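PDB 3NRA: aspartate aminotransferase from Rhodobacter sphaeroides, which probably catalyses the pyridoxal 5'-phosphate-dependent transfer of the amino group of L-aspartate to 2-oxoglutarate, giving oxaloacetate and L-glutamate. Local coordinates for residues G110-L115 with Y136-K141; L117-T122 with T214-Q219; V246-P251 with G263-S268. All coordinates share one frame; numbering follows the deposited sequence.

Contact 1. Residues G110-L115 with Y136-K141; sequences GTQGAL and YFANRK
The phenol of Tyr-136 donates to the side-chain carbonyl of Gln-112, OH to OE1 2.5 Å, a short bond that meets the C=O almost end-on (170°). Amide and ring are nearly coplanar, 18° apart, and OE1 sits at the ring's edge. The other end of the amide, NE2, passes 3.5 Å from Ala-138 CB and donates to the main-chain carbonyl of Ile-281 of the second subunit. A bend at chi2 (60°) swings the amide off its own helix toward helix 137-145. Beside it, Leu-115 puts CD2 3.5 Å from Tyr-136 CE2 and 4.0 Å from Ala-138 CB, while Phe-137 CD1 lies over one face of the phenol ring, toward the rim. A phenylalanine in place of Tyr-136 would probably leave Gln-112 OE1 without its donor and the amide freer to turn. Further out, the backbone N atoms of Thr-111 and Gln-112 bind the phosphate of the pyridoxal 5'-phosphate carried by Lys-253, the phosphate-binding helix start of this aminotransferase family. Both polar atoms of the buried Gln-112 amide are thus satisfied, one within the subunit and one across the dimer, which sets which way round the amide lies.

Contact 2. Residues L117-T122 with T214-Q219; sequences LAVAAT and TVIADQ
Ile-216 reaches Ala-118, Val-119 and Thr-122 because its CG1 lies beside the backbone N (chi1 -56°) and chi2 is extended, which carries CD1 out from the strand to the helix. CG2 of the same residue stands anti to the backbone N and meets Ala-118 CB as a second branch. The contact belongs to the large domain of the aminotransferase fold, in which helices pack on a central, mostly parallel sheet: helix 110-120 lies here against strand 214-218. Alternate residues of the strand, Thr-214 and Ile-216, face the helix. Ala-118 offers a small surface, its CB 4.1 Å from Ile-216 CD1, and Val-119 closes on the same methyl with CG2 at 4.2 Å. Toward the start of the strand the two threonines meet methyl to methyl, Thr-122 CG2 lying 4.1 Å from Thr-214 CG2. The neighbouring strand 182-186 continues this floor, with Leu-184 against Ile-216 and Val-182 against Thr-122. At the far end of the strand Asp-218 bonds through OD2 to the pyridine nitrogen N1 of the cofactor on Lys-253. The Thr-122 hydroxyl is turned back on its own chain: OG1 donates to Ala-118 O at 2.7 Å, tilted 23° from the carbonyl plane, and Ile-216 CD1 lies 3.7 Å from the same Thr-122 OG1.

Contact 3. Residues V246-P251 with G263-S268; sequences VTIMGP and GVAFGS
Thr-247 and Phe-266 form a hydrogen-bonded antiparallel pair: Thr-247 N reaches Phe-266 O at 2.9 Å, almost straight (175°), and Phe-266 N returns to Thr-247 O at 3.0 Å. Two residues on, selenomethionine Met-249 and Val-264 repeat the exchange, with Met-249 N to Val-264 O at 3.1 Å and Val-264 N to Met-249 O at 2.8 Å. CA-H...O contacts supplement three of these carbonyls: Val-246 CA turns to Phe-266 O, Ala-265 CA to Thr-247 O and Ile-248 CA to Val-264 O. Phe-266 O also accepts from a water, 2.7 Å away, that is bonded to Thr-247 OG1 as well. The outward backbone groups of Val-246 and Ile-248 pair instead with Val-215, Ala-217 and Gln-219, along and just past strand 214-218. Ser-268, at the N-cap of helix 269-282, bonds through OG to Glu-243 O and only weakly to Ile-271 N. With chi1 at 49°, the Phe-266 ring folds back over the neighbouring strand, where Thr-247 CB makes a CH-pi contact 4.2 Å from the centroid of that ring and Met-249 CG meets its edge. On the other face of the sheet Ile-248 CG2 packs 3.7 Å from Ala-265 CB, both against helix 110-120. Strand 263-267, antiparallel to both its neighbours, is the one reversed strand of the seven-stranded large-domain sheet. Main-chain bonds therefore fix the register of this buried pair, while side chains add apolar contacts on both faces.

All three contacts are buried in the large domain. Contacts 1 and 2 share helix 110-120, whose start faces helix 137-145 and whose later turns lie on strand 214-218; both touch the second subunit, whereas contact 3 lies away from it. Contacts 2 and 3 are stitched together within one sheet, Ala-217 N lying 2.9 Å from Val-246 O in a probable hydrogen bond. Ile-248 of contact 3 in turn packs against Thr-111 and Leu-115 of contact 1. Their chemistry differs with place: contact 1, beside the cofactor phosphate, combines one side-chain bond with apolar packing; contact 2, with partly exposed threonines at one end, is apolar between helix and strand; contact 3, between sheet neighbours, rests on main-chain bonds.

Contact 1. Residues G110-L115 with Y136-K141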
ATOM      1  N   GLY B 110      -3.432  -2.681   5.604  1.00 12.68           N
ATOM      2  CA  GLY B 110      -4.186  -1.931   6.588  1.00 12.82           C
ATOM      3  C   GLY B 110      -5.620  -1.772   6.128  1.00 13.04           C
ATOM      4  O   GLY B 110      -5.968  -2.095   4.963  1.00 12.02           O
ATOM      5  N   THR B 111      -6.466  -1.344   7.042  1.00 12.67           N
ATOM      6  CA  THR B 111      -7.793  -0.902   6.691  1.00 13.66           C
ATOM      7  C   THR B 111      -7.706   0.387   5.861  1.00 13.88           C
ATOM      8  O   THR B 111      -8.594   0.650   5.015  1.00 13.59           O
ATOM      9  CB  THR B 111      -8.676  -0.707   7.950  1.00 13.30           C
ATOM     10  OG1 THR B 111      -8.850  -1.958   8.576  1.00 14.34           O
ATOM     11  CG2 THR B 111     -10.035  -0.177   7.605  1.00 13.03           C
ATOM     12  N   GLN B 112      -6.637   1.182   6.062  1.00 13.97           N
ATOM     13  CA  GLN B 112      -6.380   2.323   5.146  1.00 14.04           C
ATOM     14  C   GLN B 112      -6.262   1.830   3.705  1.00 13.82           C
ATOM     15  O   GLN B 112      -6.824   2.436   2.797  1.00 13.50           O
ATOM     16  CB  GLN B 112      -5.099   3.097   5.536  1.00 14.55           C
ATOM     17  CG  GLN B 112      -4.893   4.414   4.757  1.00 14.40           C
ATOM     18  CD  GLN B 112      -6.055   5.404   4.963  1.00 15.42           C
ATOM     19  OE1 GLN B 112      -6.480   5.642   6.095  1.00 12.38           O
ATOM     20  NE2 GLN B 112      -6.552   5.986   3.865  1.00 12.82           N
ATOM     21  N   GLY B 113      -5.512   0.732   3.513  1.00 13.71           N
ATOM     22  CA  GLY B 113      -5.387   0.092   2.198  1.00 13.54           C
ATOM     23  C   GLY B 113      -6.739  -0.235   1.577  1.00 13.26           C
ATOM     24  O   GLY B 113      -6.981   0.083   0.413  1.00 14.05           O
ATOM     25  N   ALA B 114      -7.622  -0.823   2.380  1.00 11.09           N
ATOM     26  CA  ALA B 114      -8.953  -1.141   1.955  1.00 10.93           C
ATOM     27  C   ALA B 114      -9.780   0.105   1.610  1.00 11.13           C
ATOM     28  O   ALA B 114     -10.521   0.110   0.594  1.00 11.24           O
ATOM     29  CB  ALA B 114      -9.662  -1.979   3.016  1.00  9.56           C
ATOM     30  N   LEU B 115      -9.654   1.147   2.430  1.00 10.59           N
ATOM     31  CA  LEU B 115     -10.384   2.386   2.228  1.00 11.06           C
ATOM     32  C   LEU B 115      -9.999   3.061   0.915  1.00 12.14           C
ATOM     33  O   LEU B 115     -10.889   3.452   0.116  1.00 12.76           O
ATOM     34  CB  LEU B 115     -10.126   3.331   3.391  1.00 11.08           C
ATOM     35  CG  LEU B 115     -10.840   4.671   3.410  1.00 13.21           C
ATOM     36  CD1 LEU B 115     -12.371   4.518   3.405  1.00 12.67           C
ATOM     37  CD2 LEU B 115     -10.348   5.522   4.631  1.00  9.56           C
ATOM     38  N   TYR B 136     -13.426  10.348   9.683  1.00 13.97           N
ATOM     39  CA  TYR B 136     -12.033   9.963   9.557  1.00 14.26           C
ATOM     40  C   TYR B 136     -11.282  10.890   8.585  1.00 14.40           C
ATOM     41  O   TYR B 136     -11.831  11.301   7.546  1.00 14.00           O
ATOM     42  CB  TYR B 136     -11.994   8.505   9.071  1.00 13.63           C
ATOM     43  CG  TYR B 136     -10.641   7.909   8.913  1.00 14.29           C
ATOM     44  CD1 TYR B 136      -9.859   7.599  10.030  1.00 15.33           C
ATOM     45  CD2 TYR B 136     -10.168   7.531   7.662  1.00 13.97           C
ATOM     46  CE1 TYR B 136      -8.618   7.003   9.896  1.00 13.17           C
ATOM     47  CE2 TYR B 136      -8.941   6.944   7.523  1.00 12.58           C
ATOM     48  CZ  TYR B 136      -8.170   6.666   8.665  1.00 14.15           C
ATOM     49  OH  TYR B 136      -6.937   6.073   8.544  1.00 16.46           O
ATOM     50  N   PHE B 137     -10.035  11.222   8.942  1.00 14.67           N
ATOM     51  CA  PHE B 137      -9.219  12.249   8.224  1.00 15.73           C
ATOM     52  C   PHE B 137      -9.095  11.971   6.725  1.00 14.67           C
ATOM     53  O   PHE B 137      -9.108  12.897   5.905  1.00 14.74           O
ATOM     54  CB  PHE B 137      -7.801  12.408   8.878  1.00 15.41           C
ATOM     55  CG  PHE B 137      -6.736  11.501   8.275  1.00 19.58           C
ATOM     56  CD1 PHE B 137      -6.647  10.169   8.637  1.00 21.04           C
ATOM     57  CD2 PHE B 137      -5.859  11.983   7.287  1.00 21.03           C
ATOM     58  CE1 PHE B 137      -5.720   9.302   8.005  1.00 22.12           C
ATOM     59  CE2 PHE B 137      -4.925  11.135   6.687  1.00 24.01           C
ATOM     60  CZ  PHE B 137      -4.862   9.790   7.053  1.00 23.54           C
ATOM     61  N   ALA B 138      -9.022  10.694   6.359  1.00 14.29           N
ATOM     62  CA  ALA B 138      -8.793  10.314   4.949  1.00 15.11           C
ATOM     63  C   ALA B 138     -10.045  10.466   4.043  1.00 14.53           C
ATOM     64  O   ALA B 138      -9.914  10.534   2.845  1.00 15.65           O
ATOM     65  CB  ALA B 138      -8.227   8.871   4.860  1.00 13.77           C
ATOM     66  N   ASN B 139     -11.236  10.516   4.635  1.00 14.31           N
ATOM     67  CA  ASN B 139     -12.489  10.373   3.870  1.00 13.67           C
ATOM     68  C   ASN B 139     -12.696  11.500   2.848  1.00 14.03           C
ATOM     69  O   ASN B 139     -12.815  11.241   1.656  1.00 13.48           O
ATOM     70  CB  ASN B 139     -13.707  10.255   4.824  1.00 13.47           C
ATOM     71  CG  ASN B 139     -13.723   8.928   5.602  1.00 13.66           C
ATOM     72  OD1 ASN B 139     -12.787   8.158   5.521  1.00 14.98           O
ATOM     73  ND2 ASN B 139     -14.816   8.665   6.350  1.00 12.45           N
ATOM     74  N   ARG B 140     -12.670  12.743   3.319  1.00 15.21           N
ATOM     75  CA  ARG B 140     -12.708  13.912   2.433  1.00 15.29           C
ATOM     76  C   ARG B 140     -11.572  13.902   1.400  1.00 15.84           C
ATOM     77  O   ARG B 140     -11.800  14.177   0.194  1.00 13.92           O
ATOM     78  CB  ARG B 140     -12.634  15.206   3.246  1.00 16.37           C
ATOM     79  CG  ARG B 140     -12.828  16.471   2.382  1.00 20.06           C
ATOM     80  CD  ARG B 140     -12.805  17.750   3.174  1.00 26.46           C
ATOM     81  NE  ARG B 140     -13.292  18.850   2.337  1.00 32.35           N
ATOM     82  CZ  ARG B 140     -13.404  20.129   2.712  1.00 37.14           C
ATOM     83  NH1 ARG B 140     -13.042  20.529   3.934  1.00 37.73           N
ATOM     84  NH2 ARG B 140     -13.899  21.021   1.849  1.00 39.29           N
ATOM     85  N   LYS B 141     -10.349  13.619   1.875  1.00 15.14           N
ATOM     86  CA  LYS B 141      -9.163  13.701   1.016  1.00 15.77           C
ATOM     87  C   LYS B 141      -9.221  12.666  -0.106  1.00 14.74           C
ATOM     88  O   LYS B 141      -8.742  12.912  -1.202  1.00 13.59           O
ATOM     89  CB  LYS B 141      -7.870  13.504   1.837  1.00 16.30           C
ATOM     90  CG  LYS B 141      -7.543  14.624   2.778  1.00 18.23           C
ATOM     91  CD  LYS B 141      -6.246  14.342   3.536  1.00 23.38           C
ATOM     92  CE  LYS B 141      -5.805  15.555   4.379  1.00 25.11           C
TER

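Contact 2. Residues L117-T122 with T214-Q219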
ATOM      1  N   LEU B 117      -8.724   1.695  -1.769  1.00 13.43           N
ATOM      2  CA  LEU B 117      -9.186   0.876  -2.901  1.00 13.81           C
ATOM      3  C   LEU B 117     -10.699   0.997  -3.071  1.00 13.89           C
ATOM      4  O   LEU B 117     -11.192   1.114  -4.185  1.00 15.17           O
ATOM      5  CB  LEU B 117      -8.796  -0.601  -2.673  1.00 13.37           C
ATOM      6  CG  LEU B 117      -7.283  -0.915  -2.702  1.00 12.45           C
ATOM      7  CD1 LEU B 117      -7.039  -2.348  -2.337  1.00 12.25           C
ATOM      8  CD2 LEU B 117      -6.695  -0.599  -4.096  1.00 11.98           C
ATOM      9  N   ALA B 118     -11.420   0.972  -1.947  1.00 13.60           N
ATOM     10  CA  ALA B 118     -12.868   1.033  -1.951  1.00 13.09           C
ATOM     11  C   ALA B 118     -13.364   2.358  -2.566  1.00 13.48           C
ATOM     12  O   ALA B 118     -14.297   2.367  -3.389  1.00 13.23           O
ATOM     13  CB  ALA B 118     -13.395   0.870  -0.541  1.00 11.84           C
ATOM     14  N   VAL B 119     -12.719   3.469  -2.207  1.00 13.08           N
ATOM     15  CA  VAL B 119     -13.087   4.757  -2.798  1.00 13.13           C
ATOM     16  C   VAL B 119     -12.667   4.788  -4.289  1.00 14.29           C
ATOM     17  O   VAL B 119     -13.434   5.255  -5.153  1.00 14.65           O
ATOM     18  CB  VAL B 119     -12.464   5.919  -2.036  1.00 13.32           C
ATOM     19  CG1 VAL B 119     -12.807   7.260  -2.715  1.00 12.64           C
ATOM     20  CG2 VAL B 119     -12.926   5.904  -0.538  1.00 12.95           C
ATOM     21  N   ALA B 120     -11.474   4.260  -4.592  1.00 14.41           N
ATOM     22  CA  ALA B 120     -10.979   4.213  -5.996  1.00 14.93           C
ATOM     23  C   ALA B 120     -11.911   3.419  -6.895  1.00 15.08           C
ATOM     24  O   ALA B 120     -12.139   3.797  -8.043  1.00 13.11           O
ATOM     25  CB  ALA B 120      -9.586   3.624  -6.059  1.00 14.61           C
ATOM     26  N   ALA B 121     -12.449   2.317  -6.356  1.00 14.78           N
ATOM     27  CA  ALA B 121     -13.370   1.429  -7.105  1.00 14.93           C
ATOM     28  C   ALA B 121     -14.819   1.963  -7.228  1.00 15.20           C
ATOM     29  O   ALA B 121     -15.627   1.385  -7.965  1.00 17.10           O
ATOM     30  CB  ALA B 121     -13.372   0.077  -6.474  1.00 13.67           C
ATOM     31  N   THR B 122     -15.154   3.045  -6.510  1.00 15.26           N
ATOM     32  CA  THR B 122     -16.523   3.515  -6.449  1.00 15.14           C
ATOM     33  C   THR B 122     -16.731   4.998  -6.834  1.00 15.88           C
ATOM     34  O   THR B 122     -17.840   5.377  -7.167  1.00 14.44           O
ATOM     35  CB  THR B 122     -17.144   3.253  -5.056  1.00 15.41           C
ATOM     36  OG1 THR B 122     -16.391   3.948  -4.047  1.00 17.18           O
ATOM     37  CG2 THR B 122     -17.162   1.763  -4.743  1.00 12.57           C
ATOM     38  N   THR B 214     -24.138   2.943  -3.181  1.00 19.12           N
ATOM     39  CA  THR B 214     -23.171   2.062  -2.568  1.00 17.62           C
ATOM     40  C   THR B 214     -22.751   2.668  -1.223  1.00 16.79           C
ATOM     41  O   THR B 214     -22.586   3.883  -1.107  1.00 16.77           O
ATOM     42  CB  THR B 214     -21.903   1.890  -3.516  1.00 17.95           C
ATOM     43  OG1 THR B 214     -22.264   1.131  -4.672  1.00 18.57           O
ATOM     44  CG2 THR B 214     -20.776   1.223  -2.829  1.00 16.74           C
ATOM     45  N   VAL B 215     -22.600   1.830  -0.212  1.00 15.31           N
ATOM     46  CA  VAL B 215     -22.155   2.269   1.087  1.00 14.61           C
ATOM     47  C   VAL B 215     -20.862   1.537   1.423  1.00 14.17           C
ATOM     48  O   VAL B 215     -20.781   0.313   1.264  1.00 15.18           O
ATOM     49  CB  VAL B 215     -23.220   1.949   2.204  1.00 14.99           C
ATOM     50  CG1 VAL B 215     -22.691   2.299   3.553  1.00 14.61           C
ATOM     51  CG2 VAL B 215     -24.558   2.670   1.933  1.00 13.21           C
ATOM     52  N   ILE B 216     -19.862   2.292   1.860  1.00 13.73           N
ATOM     53  CA  ILE B 216     -18.613   1.762   2.428  1.00 12.73           C
ATOM     54  C   ILE B 216     -18.692   1.987   3.924  1.00 12.92           C
ATOM     55  O   ILE B 216     -18.698   3.123   4.368  1.00 14.37           O
ATOM     56  CB  ILE B 216     -17.382   2.519   1.864  1.00 13.00           C
ATOM     57  CG1 ILE B 216     -17.362   2.468   0.318  1.00 12.69           C
ATOM     58  CG2 ILE B 216     -16.058   1.977   2.470  1.00 10.63           C
ATOM     59  CD1 ILE B 216     -16.474   3.582  -0.334  1.00 13.05           C
ATOM     60  N   ALA B 217     -18.856   0.922   4.694  1.00 13.06           N
ATOM     61  CA  ALA B 217     -18.959   1.024   6.152  1.00 13.08           C
ATOM     62  C   ALA B 217     -17.610   0.666   6.787  1.00 12.83           C
ATOM     63  O   ALA B 217     -17.143  -0.468   6.677  1.00 11.58           O
ATOM     64  CB  ALA B 217     -20.042   0.111   6.669  1.00 13.23           C
ATOM     65  N   ASP B 218     -16.960   1.670   7.388  1.00 12.58           N
ATOM     66  CA  ASP B 218     -15.634   1.502   7.983  1.00 12.00           C
ATOM     67  C   ASP B 218     -15.811   1.144   9.487  1.00 12.39           C
ATOM     68  O   ASP B 218     -16.003   2.021  10.349  1.00 10.94           O
ATOM     69  CB  ASP B 218     -14.807   2.791   7.781  1.00 12.12           C
ATOM     70  CG  ASP B 218     -13.357   2.651   8.242  1.00 10.40           C
ATOM     71  OD1 ASP B 218     -13.051   1.706   8.978  1.00 11.09           O
ATOM     72  OD2 ASP B 218     -12.530   3.520   7.876  1.00  9.83           O
ATOM     73  N   GLN B 219     -15.716  -0.151   9.772  1.00 13.20           N
ATOM     74  CA  GLN B 219     -15.983  -0.700  11.086  1.00 13.16           C
ATOM     75  C   GLN B 219     -14.712  -1.099  11.778  1.00 13.76           C
ATOM     76  O   GLN B 219     -14.699  -2.033  12.616  1.00 14.49           O
ATOM     77  CB  GLN B 219     -16.934  -1.891  10.956  1.00 13.42           C
ATOM     78  CG  GLN B 219     -18.209  -1.592  10.097  1.00 12.13           C
ATOM     79  CD  GLN B 219     -19.296  -2.674  10.245  1.00 12.91           C
ATOM     80  OE1 GLN B 219     -20.463  -2.454   9.897  1.00 11.68           O
ATOM     81  NE2 GLN B 219     -18.910  -3.843  10.792  1.00 12.60           N
TER

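Contact 3. Residues V246-P251 with G263-S268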
ATOM      1  N   VAL B 246     -19.777  -2.457   0.905  1.00 15.72           N
ATOM      2  CA  VAL B 246     -18.446  -2.924   1.227  1.00 15.13           C
ATOM      3  C   VAL B 246     -18.164  -2.522   2.669  1.00 14.83           C
ATOM      4  O   VAL B 246     -18.360  -1.379   3.040  1.00 15.58           O
ATOM      5  CB  VAL B 246     -17.412  -2.321   0.280  1.00 14.75           C
ATOM      6  CG1 VAL B 246     -15.993  -2.702   0.691  1.00 14.30           C
ATOM      7  CG2 VAL B 246     -17.706  -2.779  -1.154  1.00 17.42           C
ATOM      8  N   THR B 247     -17.781  -3.490   3.485  1.00 13.69           N
ATOM      9  CA  THR B 247     -17.410  -3.249   4.862  1.00 12.94           C
ATOM     10  C   THR B 247     -15.935  -3.451   4.966  1.00 12.60           C
ATOM     11  O   THR B 247     -15.395  -4.408   4.396  1.00 12.05           O
ATOM     12  CB  THR B 247     -18.120  -4.214   5.800  1.00 13.24           C
ATOM     13  OG1 THR B 247     -19.535  -4.127   5.591  1.00 12.60           O
ATOM     14  CG2 THR B 247     -17.817  -3.890   7.281  1.00 11.93           C
ATOM     15  N   ILE B 248     -15.263  -2.551   5.672  1.00 12.54           N
ATOM     16  CA  ILE B 248     -13.834  -2.667   5.870  1.00 12.43           C
ATOM     17  C   ILE B 248     -13.521  -2.643   7.347  1.00 12.30           C
ATOM     18  O   ILE B 248     -14.183  -1.982   8.103  1.00 10.30           O
ATOM     19  CB  ILE B 248     -13.023  -1.585   5.085  1.00 13.39           C
ATOM     20  CG1 ILE B 248     -13.177  -0.198   5.681  1.00 14.24           C
ATOM     21  CG2 ILE B 248     -13.457  -1.544   3.574  1.00 10.79           C
ATOM     22  CD1 ILE B 248     -12.393   0.909   4.848  1.00 12.63           C
HETATM   23  N   MSE B 249     -12.562  -3.459   7.745  1.00 12.46           N
HETATM   24  CA  MSE B 249     -12.064  -3.471   9.084  1.00 13.83           C
HETATM   25  C   MSE B 249     -10.803  -4.318   9.123  1.00 14.10           C
HETATM   26  O   MSE B 249     -10.409  -4.907   8.123  1.00 13.49           O
HETATM   27  CB  MSE B 249     -13.114  -4.034  10.077  1.00 15.16           C
HETATM   28  CG  MSE B 249     -13.606  -5.437   9.756  1.00 13.97           C
HETATM   29 SE   MSE B 249     -14.963  -5.994  10.955  0.75 12.93          SE
HETATM   30  CE  MSE B 249     -13.916  -5.995  12.588  1.00 12.75           C
ATOM     31  N   GLY B 250     -10.152  -4.347  10.280  1.00 14.25           N
ATOM     32  CA  GLY B 250      -8.947  -5.120  10.442  1.00 13.71           C
ATOM     33  C   GLY B 250      -8.437  -5.114  11.885  1.00 13.86           C
ATOM     34  O   GLY B 250      -9.081  -4.558  12.768  1.00 12.99           O
ATOM     35  N   PRO B 251      -7.260  -5.712  12.110  1.00 13.74           N
ATOM     36  CA  PRO B 251      -6.677  -5.878  13.417  1.00 14.39           C
ATOM     37  C   PRO B 251      -5.678  -4.813  13.860  1.00 14.74           C
ATOM     38  O   PRO B 251      -4.951  -5.034  14.835  1.00 15.05           O
ATOM     39  CB  PRO B 251      -5.956  -7.207  13.279  1.00 14.56           C
ATOM     40  CG  PRO B 251      -5.508  -7.206  11.874  1.00 13.90           C
ATOM     41  CD  PRO B 251      -6.597  -6.577  11.119  1.00 13.65           C
ATOM     42  N   GLY B 263      -5.560  -5.270   6.651  1.00 13.11           N
ATOM     43  CA  GLY B 263      -6.962  -4.963   6.707  1.00 12.49           C
ATOM     44  C   GLY B 263      -7.685  -5.898   5.812  1.00 12.88           C
ATOM     45  O   GLY B 263      -7.061  -6.646   5.049  1.00 13.48           O
ATOM     46  N   VAL B 264      -9.005  -5.873   5.886  1.00 13.14           N
ATOM     47  CA  VAL B 264      -9.825  -6.606   4.934  1.00 12.48           C
ATOM     48  C   VAL B 264     -10.984  -5.779   4.478  1.00 12.68           C
ATOM     49  O   VAL B 264     -11.413  -4.839   5.184  1.00 13.86           O
ATOM     50  CB  VAL B 264     -10.381  -7.914   5.518  1.00 12.03           C
ATOM     51  CG1 VAL B 264      -9.240  -8.867   5.875  1.00 10.96           C
ATOM     52  CG2 VAL B 264     -11.317  -7.621   6.718  1.00 10.26           C
ATOM     53  N   ALA B 265     -11.494  -6.126   3.296  1.00 11.85           N
ATOM     54  CA  ALA B 265     -12.752  -5.594   2.791  1.00 11.58           C
ATOM     55  C   ALA B 265     -13.603  -6.749   2.285  1.00 11.99           C
ATOM     56  O   ALA B 265     -13.076  -7.727   1.736  1.00 12.64           O
ATOM     57  CB  ALA B 265     -12.516  -4.634   1.721  1.00 10.30           C
ATOM     58  N   PHE B 266     -14.901  -6.647   2.490  1.00 11.97           N
ATOM     59  CA  PHE B 266     -15.808  -7.702   2.075  1.00 13.89           C
ATOM     60  C   PHE B 266     -17.180  -7.206   1.782  1.00 13.09           C
ATOM     61  O   PHE B 266     -17.619  -6.178   2.321  1.00 12.33           O
ATOM     62  CB  PHE B 266     -15.868  -8.852   3.133  1.00 14.11           C
ATOM     63  CG  PHE B 266     -16.077  -8.380   4.574  1.00 14.56           C
ATOM     64  CD1 PHE B 266     -14.986  -7.956   5.357  1.00 14.75           C
ATOM     65  CD2 PHE B 266     -17.323  -8.463   5.167  1.00 12.25           C
ATOM     66  CE1 PHE B 266     -15.163  -7.592   6.682  1.00 14.65           C
ATOM     67  CE2 PHE B 266     -17.512  -8.078   6.477  1.00 12.97           C
ATOM     68  CZ  PHE B 266     -16.428  -7.657   7.253  1.00 13.54           C
ATOM     69  N   GLY B 267     -17.855  -7.935   0.913  1.00 13.97           N
ATOM     70  CA  GLY B 267     -19.127  -7.515   0.388  1.00 15.27           C
ATOM     71  C   GLY B 267     -19.148  -7.617  -1.111  1.00 16.63           C
ATOM     72  O   GLY B 267     -18.793  -8.659  -1.666  1.00 16.19           O
ATOM     73  N   SER B 268     -19.576  -6.524  -1.769  1.00 17.50           N
ATOM     74  CA  SER B 268     -19.950  -6.546  -3.175  1.00 17.77           C
ATOM     75  C   SER B 268     -18.906  -7.205  -4.074  1.00 18.03           C
ATOM     76  O   SER B 268     -17.753  -6.757  -4.110  1.00 17.93           O
ATOM     77  CB  SER B 268     -20.159  -5.123  -3.669  1.00 17.75           C
ATOM     78  OG  SER B 268     -20.440  -5.135  -5.054  1.00 17.95           O
TER
HETATM   79  O   HOH W   1     -20.102  -5.851   3.251  1.00 11.20           O